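Local coordinates for protein possible prolidase (Bifidobacterium longum NCC2705, PDB 2P9B) that is a putative prolidase of the amidohydrolase family, probably hydrolysing carbon-nitrogen bonds, although its true substrate is not established, at residues A[357-360]-A[361-365]. Sequence-based numbering, arbitrary orientation.
Sequences WREL and ELLVA
W357 and E361 meet one helical turn apart, the carboxylate coming up to the rim of the indole: CD of E361 lies 3.5 Å from CZ3 of W357, near the ring plane, with the two flat groups turned 74° against each other. The indole CG sits between the backbone N and the carbonyl carbon (chi1 73°), which places the CZ3 edge of the ring beside E361. R358 bends at chi2 and chi3, and CH2 of W357 sits 3.6 Å above its guanidinium plane, over the centre of the group. NH1 of R358 stays 4.1 Å from OE2 of E361, too far for a salt bridge, although the opposite charges probably attract weakly; the salt bridge of R358 goes from NH2 to D446 in helix 439-449.

Apolar contact is made by L362, whose CG and CD1 each lie 4.1 Å from CG of R358 where the two side chains cross obliquely. Carbon also packs against oxygen here: CG of L362 is 3.3 Å from the carbonyl O of R358, and its CD1 passes 4.0 Å from OE1 of E359. That carboxylate is buried but satisfied, OE1 by the hydroxyl of S296 and OE2 by the backbone N of L295.

The main chain supplies three i to i+4 hydrogen bonds, from N of L362, L363 and V364 to O of R358, E359 and L360 respectively.

L360 and V364 face helix 371-385, while L362 packs on helix 295-303 and Y449. The arrangement is that of a largely buried alpha-helix, 356-367, wedged between neighbouring helices in the TIM-barrel-type domain of an amidohydrolase.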
loop_
_atom_site.group_PDB
_atom_site.type_symbol
_atom_site.label_atom_id
_atom_site.label_comp_id
_atom_site.label_asym_id
_atom_site.label_seq_id
_atom_site.Cartn_x
_atom_site.Cartn_y
_atom_site.Cartn_z
ATOM N N TRP A 357 6.177 3.097 -7.112
ATOM C CA TRP A 357 6.397 4.491 -7.500
ATOM C C TRP A 357 5.443 4.982 -8.592
ATOM O O TRP A 357 5.054 6.151 -8.609
ATOM C CB TRP A 357 7.841 4.696 -7.979
ATOM C CG TRP A 357 8.098 4.102 -9.334
ATOM C CD1 TRP A 357 8.408 2.806 -9.620
ATOM C CD2 TRP A 357 7.951 4.768 -10.596
ATOM N NE1 TRP A 357 8.453 2.619 -10.984
ATOM C CE2 TRP A 357 8.176 3.807 -11.604
ATOM C CE3 TRP A 357 7.642 6.084 -10.969
ATOM C CZ2 TRP A 357 8.104 4.122 -12.966
ATOM C CZ3 TRP A 357 7.568 6.395 -12.323
ATOM C CH2 TRP A 357 7.799 5.413 -13.303
ATOM N N ARG A 358 5.078 4.091 -9.506
ATOM C CA ARG A 358 4.193 4.448 -10.609
ATOM C C ARG A 358 2.849 4.975 -10.119
ATOM O O ARG A 358 2.252 5.846 -10.754
ATOM C CB ARG A 358 3.966 3.236 -11.520
ATOM C CG ARG A 358 3.029 3.509 -12.694
ATOM C CD ARG A 358 3.716 4.325 -13.779
ATOM N NE ARG A 358 4.667 3.513 -14.532
ATOM C CZ ARG A 358 5.361 3.948 -15.578
ATOM N NH1 ARG A 358 5.218 5.197 -16.000
ATOM N NH2 ARG A 358 6.185 3.126 -16.213
ATOM N N GLU A 359 2.374 4.460 -8.989
ATOM C CA GLU A 359 1.078 4.893 -8.456
ATOM C C GLU A 359 1.073 6.378 -8.122
ATOM O O GLU A 359 0.051 7.053 -8.278
ATOM C CB GLU A 359 0.706 4.077 -7.204
ATOM C CG GLU A 359 -0.720 4.326 -6.667
ATOM C CD GLU A 359 -1.839 3.891 -7.622
ATOM O OE1 GLU A 359 -1.571 3.163 -8.600
ATOM O OE2 GLU A 359 -3.002 4.278 -7.380
ATOM N N LEU A 360 2.208 6.893 -7.661
ATOM C CA LEU A 360 2.278 8.313 -7.327
ATOM C C LEU A 360 2.181 9.149 -8.597
ATOM O O LEU A 360 1.525 10.189 -8.615
ATOM C CB LEU A 360 3.575 8.642 -6.581
ATOM C CG LEU A 360 3.656 8.180 -5.124
ATOM C CD1 LEU A 360 3.857 6.673 -5.056
ATOM C CD2 LEU A 360 4.798 8.896 -4.432
ATOM N N GLU A 361 2.828 8.690 -9.664
ATOM C CA GLU A 361 2.772 9.426 -10.922
ATOM C C GLU A 361 1.355 9.426 -11.468
ATOM O O GLU A 361 0.908 10.413 -12.057
ATOM C CB GLU A 361 3.731 8.822 -11.954
ATOM C CG GLU A 361 5.169 9.278 -11.757
ATOM C CD GLU A 361 5.951 9.376 -13.060
ATOM O OE1 GLU A 361 7.037 9.994 -13.044
ATOM O OE2 GLU A 361 5.490 8.836 -14.090
ATOM N N LEU A 362 0.645 8.319 -11.258
ATOM C CA LEU A 362 -0.726 8.195 -11.728
ATOM C C LEU A 362 -1.690 9.075 -10.930
ATOM O O LEU A 362 -2.640 9.607 -11.491
ATOM C CB LEU A 362 -1.182 6.732 -11.679
ATOM C CG LEU A 362 -0.429 5.773 -12.611
ATOM C CD1 LEU A 362 -0.940 4.355 -12.412
ATOM C CD2 LEU A 362 -0.611 6.201 -14.064
ATOM N N LEU A 363 -1.457 9.226 -9.627
ATOM C CA LEU A 363 -2.328 10.076 -8.817
ATOM C C LEU A 363 -2.167 11.529 -9.262
ATOM O O LEU A 363 -3.109 12.321 -9.218
ATOM C CB LEU A 363 -1.995 9.936 -7.329
ATOM C CG LEU A 363 -2.417 8.606 -6.689
ATOM C CD1 LEU A 363 -1.878 8.530 -5.270
ATOM C CD2 LEU A 363 -3.935 8.479 -6.685
ATOM N N VAL A 364 -0.966 11.882 -9.697
ATOM C CA VAL A 364 -0.729 13.238 -10.167
ATOM C C VAL A 364 -1.375 13.437 -11.538
ATOM O O VAL A 364 -2.039 14.440 -11.780
ATOM C CB VAL A 364 0.786 13.541 -10.286
ATOM C CG1 VAL A 364 0.995 14.910 -10.930
ATOM C CG2 VAL A 364 1.431 13.511 -8.911
ATOM N N ALA A 365 -1.190 12.469 -12.428
ATOM C CA ALA A 365 -1.732 12.581 -13.779
ATOM C C ALA A 365 -3.245 12.404 -13.906
ATOM O O ALA A 365 -3.868 13.003 -14.786
ATOM C CB ALA A 365 -1.020 11.597 -14.700
#